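Local coordinates for protein 2''-aminoglycoside nucleotidyltransferase (Klebsiella pneumoniae, PDB 4WQK) that confers resistance to kanamycin, gentamicin, tobramycin and related aminoglycosides by transferring a nucleotide to their 2''-hydroxyl group, with magnesium ions as cofactor, at residues N21-I26 / E96-A101; A128-Y133 / E163-L168. One frame throughout, in Å; residues are numbered along the deposited sequence. Where two conformers were deposited one is given.

Overall arrangement
From the N terminus, helix 5-19 leads into 21-26, the first half of contact 1, which ends in strand 25-27. The chain then runs through helices 28-36 and 55-64 and four more strands of the mixed sheet (46-51, 68-73, 76-81, 84-93) before 96-101 returns to close contact 1. This loop of 69 residues spans most of the N-terminal domain, and its closing segment already belongs to the C-terminal domain. Contact 2 follows in series. It joins helix 126-139 to helix 162-176, with helix 147-160 between them in the chain and packed against both. The two contacts neither nest nor cross. The centres of contact 1 and contact 2 lie about 19 Å apart.

Contact 1: N21-I26 / E96-A101; sequences NLPLWI and EAYEIA. With IPA (isopropyl alcohol), chain H.
Tyr98 meets both Trp25 and Pro23, and it supplies about half of the modest 100 Å² buried here. The closest approach is made by the far corner of the indole: Trp25 CH2 lies 3.7 Å from Tyr98 CD2. The ring planes are inclined at 56° to each other, and the centroid of the indole six-membered ring is 5.9 Å from that of the Tyr98 ring. The meeting is therefore oblique. Tyr98 CG sits beside its own backbone N (chi1 -74°), which puts the CD2 and CE2 side of the ring within reach of Trp25 and Pro23. CE2 of Tyr98 comes within 4.4 Å of Pro23 CG, a looser apolar touch. The contact joins strand 25-27 and the loop just before it to strand 98-99, both strands of the mixed sheet in the nucleotidyltransferase fold. Strand 25-27 pairs with 46-51, and strand 98-99 with 84-93. The two segments themselves meet through side chains, with no hydrogen bond between them. The contact also brings the N-terminal domain against the start of the C-terminal one. Ala101, which binds kanamycin A, follows in the same segment. Trp25 NE1 hydrogen-bonds to the carbonyl O of Pro109, and Tyr98 OH to the carboxylate of Glu53. Apart from the aromatic cluster, an isopropyl alcohol, probably from the crystallisation liquor, donates from O2 to Glu96 OE2 over 3.2 Å.

Contact 2: A128-Y133 / E163-L168; sequences AIIWDY and EKVEVL
Leu168 reaches across to both Trp131 and Ile130 and divides its two methyl branches between them. Its CG lies in the plane of the Trp131 ring, at the edge, with CE3 of Trp131 3.8 Å from Leu168 CG. The CD1 branch of Leu168 is also close, 4.0 Å from Trp131 CE3. The other branch turns to the isoleucine, with Leu168 CD2 4.0 Å from Ile130 CG2. Leu168 CG stands opposite its backbone N (chi1 -158°), which carries the fork toward helix 126-139. One turn earlier, CG2 of Val165 meets CD1 of Ile130 at 3.9 Å, and these two side chains cross at about a right angle. The two helices, 126-139 and 162-176, belong to the helical part of the C-terminal domain: the short segments approach to 10.8 Å between axes and run at 49° to each other. No hydrogen bond links them. Helix 147-160 adds Ala156 and Leu160 against Ile130, and Cys157 against Val165. For Trp131, a chi1 of -166° sets the indole beside its carbonyl carbon and swings the benzo side toward Leu168, whose backbone O is 3.7 Å from Trp131 CZ3. Phe172 packs edge-to-face with this indole, and Tyr135 OH hydrogen-bonds to its NE1.

Contact 1: N21-I26 / E96-A101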
loop_
_atom_site.group_PDB
_atom_site.type_symbol
_atom_site.label_atom_id
_atom_site.label_comp_id
_atom_site.label_asym_id
_atom_site.label_seq_id
_atom_site.Cartn_x
_atom_site.Cartn_y
_atom_site.Cartn_z
ATOM N N ASN A 21 2.073 -10.302 16.344
ATOM C CA ASN A 21 2.507 -11.171 15.248
ATOM C C ASN A 21 1.635 -11.036 13.999
ATOM O O ASN A 21 1.338 -12.046 13.315
ATOM C CB ASN A 21 2.523 -12.615 15.752
ATOM C CG ASN A 21 3.297 -12.746 17.033
ATOM O OD1 ASN A 21 2.784 -13.231 18.047
ATOM N ND2 ASN A 21 4.534 -12.268 17.010
ATOM N N LEU A 22 1.243 -9.792 13.701
ATOM C CA LEU A 22 0.332 -9.448 12.608
ATOM C C LEU A 22 1.141 -8.734 11.543
ATOM O O LEU A 22 1.597 -7.607 11.781
ATOM C CB LEU A 22 -0.786 -8.544 13.103
ATOM C CG LEU A 22 -1.700 -8.072 11.989
ATOM C CD1 LEU A 22 -2.559 -9.254 11.521
ATOM C CD2 LEU A 22 -2.563 -6.922 12.539
ATOM N N PRO A 23 1.437 -9.401 10.424
ATOM C CA PRO A 23 2.167 -8.663 9.373
ATOM C C PRO A 23 1.252 -7.624 8.708
ATOM O O PRO A 23 0.066 -7.873 8.504
ATOM C CB PRO A 23 2.576 -9.769 8.387
ATOM C CG PRO A 23 1.424 -10.780 8.508
ATOM C CD PRO A 23 1.041 -10.762 10.007
ATOM N N LEU A 24 1.799 -6.447 8.387
ATOM C CA LEU A 24 1.073 -5.415 7.659
ATOM C C LEU A 24 2.042 -4.851 6.642
ATOM O O LEU A 24 3.230 -4.679 6.956
ATOM C CB LEU A 24 0.585 -4.283 8.569
ATOM C CG LEU A 24 -0.421 -4.650 9.674
ATOM C CD1 LEU A 24 -0.595 -3.411 10.562
ATOM C CD2 LEU A 24 -1.758 -5.082 9.056
ATOM N N TRP A 25 1.527 -4.548 5.455
ATOM C CA TRP A 25 2.366 -3.974 4.392
ATOM C C TRP A 25 1.969 -2.533 4.148
ATOM O O TRP A 25 0.788 -2.236 3.946
ATOM C CB TRP A 25 2.222 -4.766 3.091
ATOM C CG TRP A 25 2.859 -6.133 3.178
ATOM C CD1 TRP A 25 4.084 -6.489 2.695
ATOM C CD2 TRP A 25 2.285 -7.315 3.775
ATOM N NE1 TRP A 25 4.344 -7.820 3.000
ATOM C CE2 TRP A 25 3.266 -8.338 3.672
ATOM C CE3 TRP A 25 1.058 -7.590 4.392
ATOM C CZ2 TRP A 25 3.041 -9.642 4.137
ATOM C CZ3 TRP A 25 0.852 -8.892 4.881
ATOM C CH2 TRP A 25 1.842 -9.878 4.745
ATOM N N ILE A 26 2.947 -1.646 4.182
ATOM C CA ILE A 26 2.680 -0.284 3.691
ATOM C C ILE A 26 2.444 -0.337 2.211
ATOM O O ILE A 26 3.176 -1.008 1.472
ATOM C CB ILE A 26 3.869 0.647 4.015
ATOM C CG1 ILE A 26 4.255 0.540 5.499
ATOM C CG2 ILE A 26 3.610 2.104 3.551
ATOM C CD1 ILE A 26 3.176 0.962 6.377
ATOM N N GLU A 96 1.653 -19.796 -0.090
ATOM C CA GLU A 96 3.011 -19.443 0.344
ATOM C C GLU A 96 3.181 -17.992 0.726
ATOM O O GLU A 96 4.207 -17.596 1.260
ATOM C CB GLU A 96 4.009 -19.817 -0.760
ATOM C CG GLU A 96 3.831 -18.938 -2.037
ATOM C CD GLU A 96 4.862 -19.224 -3.142
ATOM O OE1 GLU A 96 4.726 -20.245 -3.843
ATOM O OE2 GLU A 96 5.803 -18.419 -3.326
ATOM N N ALA A 97 2.162 -17.178 0.508
ATOM C CA ALA A 97 2.226 -15.755 0.814
ATOM C C ALA A 97 0.841 -15.178 0.779
ATOM O O ALA A 97 -0.067 -15.772 0.171
ATOM C CB ALA A 97 3.123 -14.991 -0.233
ATOM N N TYR A 98 0.677 -13.999 1.370
ATOM C CA TYR A 98 -0.543 -13.197 1.201
ATOM C C TYR A 98 -0.506 -12.521 -0.161
ATOM O O TYR A 98 0.561 -12.099 -0.616
ATOM C CB TYR A 98 -0.652 -12.142 2.313
ATOM C CG TYR A 98 -1.051 -12.747 3.642
ATOM C CD1 TYR A 98 -2.392 -13.028 3.913
ATOM C CD2 TYR A 98 -0.082 -13.057 4.606
ATOM C CE1 TYR A 98 -2.783 -13.627 5.104
ATOM C CE2 TYR A 98 -0.458 -13.642 5.817
ATOM C CZ TYR A 98 -1.797 -13.924 6.067
ATOM O OH TYR A 98 -2.171 -14.483 7.264
ATOM N N GLU A 99 -1.668 -12.395 -0.790
ATOM C CA GLU A 99 -1.749 -11.726 -2.085
ATOM C C GLU A 99 -2.961 -10.825 -2.150
ATOM O O GLU A 99 -4.050 -11.196 -1.762
ATOM C CB GLU A 99 -1.823 -12.715 -3.270
ATOM C CG GLU A 99 -0.558 -13.561 -3.461
ATOM C CD GLU A 99 0.649 -12.759 -3.972
ATOM O OE1 GLU A 99 0.470 -11.617 -4.469
ATOM O OE2 GLU A 99 1.779 -13.332 -3.956
ATOM N N ILE A 100 -2.745 -9.650 -2.706
ATOM C CA ILE A 100 -3.854 -8.756 -3.065
ATOM C C ILE A 100 -4.589 -9.395 -4.232
ATOM O O ILE A 100 -3.952 -9.844 -5.167
ATOM C CB ILE A 100 -3.295 -7.356 -3.424
ATOM C CG1 ILE A 100 -2.662 -6.723 -2.194
ATOM C CG2 ILE A 100 -4.403 -6.449 -3.943
ATOM C CD1 ILE A 100 -1.871 -5.463 -2.526
ATOM N N ALA A 101 -5.921 -9.433 -4.156
ATOM C CA ALA A 101 -6.752 -10.012 -5.245
ATOM C C ALA A 101 -6.441 -9.330 -6.546
ATOM O O ALA A 101 -6.386 -8.099 -6.607
ATOM C CB ALA A 101 -8.233 -9.889 -4.938
HETATM C C1 IPA H . 8.070 -16.113 -2.377
HETATM C C2 IPA H . 8.500 -16.866 -1.127
HETATM C C3 IPA H . 8.849 -15.863 -0.036
HETATM O O2 IPA H . 7.445 -17.685 -0.687
#

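Contact 2: A128-Y133 / E163-L168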
loop_
_atom_site.group_PDB
_atom_site.type_symbol
_atom_site.label_atom_id
_atom_site.label_comp_id
_atom_site.label_asym_id
_atom_site.label_seq_id
_atom_site.Cartn_x
_atom_site.Cartn_y
_atom_site.Cartn_z
ATOM N N ALA A 128 3.082 -4.457 -7.518
ATOM C CA ALA A 128 1.765 -4.173 -6.953
ATOM C C ALA A 128 1.452 -2.692 -6.907
ATOM O O ALA A 128 0.317 -2.280 -7.176
ATOM C CB ALA A 128 1.643 -4.790 -5.530
ATOM N N ILE A 129 2.455 -1.899 -6.544
ATOM C CA ILE A 129 2.303 -0.446 -6.492
ATOM C C ILE A 129 1.935 0.090 -7.874
ATOM O O ILE A 129 0.967 0.868 -8.061
ATOM C CB ILE A 129 3.597 0.199 -5.964
ATOM C CG1 ILE A 129 3.797 -0.178 -4.503
ATOM C CG2 ILE A 129 3.608 1.722 -6.159
ATOM C CD1 ILE A 129 5.210 0.182 -3.977
ATOM N N ILE A 130 2.663 -0.362 -8.884
ATOM C CA ILE A 130 2.457 0.126 -10.244
ATOM C C ILE A 130 1.127 -0.409 -10.820
ATOM O O ILE A 130 0.396 0.328 -11.493
ATOM C CB ILE A 130 3.661 -0.277 -11.109
ATOM C CG1 ILE A 130 4.863 0.532 -10.648
ATOM C CG2 ILE A 130 3.388 -0.042 -12.605
ATOM C CD1 ILE A 130 6.150 0.046 -11.188
ATOM N N TRP A 131 0.787 -1.671 -10.536
ATOM C CA TRP A 131 -0.475 -2.243 -10.958
ATOM C C TRP A 131 -1.674 -1.372 -10.543
ATOM O O TRP A 131 -2.608 -1.198 -11.320
ATOM C CB TRP A 131 -0.609 -3.637 -10.349
ATOM C CG TRP A 131 -1.673 -4.537 -10.885
ATOM C CD1 TRP A 131 -2.879 -4.838 -10.285
ATOM C CD2 TRP A 131 -1.607 -5.336 -12.073
ATOM N NE1 TRP A 131 -3.555 -5.773 -11.029
ATOM C CE2 TRP A 131 -2.818 -6.077 -12.152
ATOM C CE3 TRP A 131 -0.661 -5.487 -13.104
ATOM C CZ2 TRP A 131 -3.071 -6.967 -13.191
ATOM C CZ3 TRP A 131 -0.915 -6.351 -14.124
ATOM C CH2 TRP A 131 -2.117 -7.105 -14.168
ATOM N N ASP A 132 -1.647 -0.843 -9.318
ATOM C CA ASP A 132 -2.766 -0.002 -8.878
ATOM C C ASP A 132 -2.893 1.266 -9.681
ATOM O O ASP A 132 -4.000 1.791 -9.866
ATOM C CB ASP A 132 -2.628 0.357 -7.397
ATOM C CG ASP A 132 -3.567 -0.451 -6.535
ATOM O OD1 ASP A 132 -4.410 -1.186 -7.103
ATOM O OD2 ASP A 132 -3.446 -0.388 -5.299
ATOM N N TYR A 133 -1.775 1.826 -10.152
ATOM C CA TYR A 133 -1.876 2.970 -11.037
ATOM C C TYR A 133 -2.564 2.621 -12.360
ATOM O O TYR A 133 -3.183 3.464 -12.982
ATOM C CB TYR A 133 -0.509 3.582 -11.368
ATOM C CG TYR A 133 0.074 4.391 -10.241
ATOM C CD1 TYR A 133 -0.305 5.704 -10.024
ATOM C CD2 TYR A 133 1.023 3.830 -9.400
ATOM C CE1 TYR A 133 0.254 6.440 -8.950
ATOM C CE2 TYR A 133 1.587 4.544 -8.353
ATOM C CZ TYR A 133 1.197 5.837 -8.136
ATOM O OH TYR A 133 1.779 6.500 -7.074
ATOM N N GLU A 163 11.640 -1.524 -18.768
ATOM C CA GLU A 163 11.388 -2.843 -19.357
ATOM C C GLU A 163 10.269 -3.577 -18.621
ATOM O O GLU A 163 9.286 -4.031 -19.233
ATOM C CB GLU A 163 12.671 -3.685 -19.343
ATOM C CG GLU A 163 12.477 -5.143 -19.758
ATOM C CD GLU A 163 12.129 -5.309 -21.234
ATOM O OE1 GLU A 163 12.387 -4.361 -22.018
ATOM O OE2 GLU A 163 11.599 -6.389 -21.610
ATOM N N LYS A 164 10.411 -3.675 -17.308
ATOM C CA LYS A 164 9.435 -4.389 -16.493
ATOM C C LYS A 164 8.099 -3.658 -16.474
ATOM O O LYS A 164 7.038 -4.281 -16.510
ATOM C CB LYS A 164 9.960 -4.574 -15.058
ATOM C CG LYS A 164 11.070 -5.632 -14.942
ATOM C CD LYS A 164 11.565 -5.738 -13.493
ATOM C CE LYS A 164 12.820 -6.576 -13.378
ATOM N NZ LYS A 164 13.173 -6.718 -11.926
ATOM N N VAL A 165 8.119 -2.334 -16.399
ATOM C CA VAL A 165 6.853 -1.622 -16.439
ATOM C C VAL A 165 6.061 -1.870 -17.761
ATOM O O VAL A 165 4.837 -2.086 -17.730
ATOM C CB VAL A 165 7.074 -0.108 -16.241
ATOM C CG1 VAL A 165 5.741 0.640 -16.443
ATOM C CG2 VAL A 165 7.595 0.125 -14.833
ATOM N N GLU A 166 6.737 -1.843 -18.911
ATOM C CA GLU A 166 6.067 -2.079 -20.180
ATOM C C GLU A 166 5.440 -3.464 -20.210
ATOM O O GLU A 166 4.325 -3.624 -20.679
ATOM C CB GLU A 166 7.054 -1.902 -21.348
ATOM C CG GLU A 166 6.425 -1.689 -22.744
ATOM C CD GLU A 166 7.471 -1.767 -23.855
ATOM O OE1 GLU A 166 8.672 -1.632 -23.532
ATOM O OE2 GLU A 166 7.110 -1.957 -25.040
ATOM N N VAL A 167 6.167 -4.453 -19.724
ATOM C CA VAL A 167 5.626 -5.796 -19.714
ATOM C C VAL A 167 4.412 -5.902 -18.761
ATOM O O VAL A 167 3.397 -6.527 -19.095
ATOM C CB VAL A 167 6.736 -6.818 -19.349
ATOM C CG1 VAL A 167 6.153 -8.181 -19.253
ATOM C CG2 VAL A 167 7.854 -6.809 -20.430
ATOM N N LEU A 168 4.496 -5.293 -17.581
ATOM C CA LEU A 168 3.374 -5.294 -16.641
ATOM C C LEU A 168 2.147 -4.602 -17.205
ATOM O O LEU A 168 1.031 -5.094 -17.056
ATOM C CB LEU A 168 3.785 -4.600 -15.337
ATOM C CG LEU A 168 2.938 -4.973 -14.119
ATOM C CD1 LEU A 168 3.140 -6.419 -13.728
ATOM C CD2 LEU A 168 3.331 -4.030 -12.962
#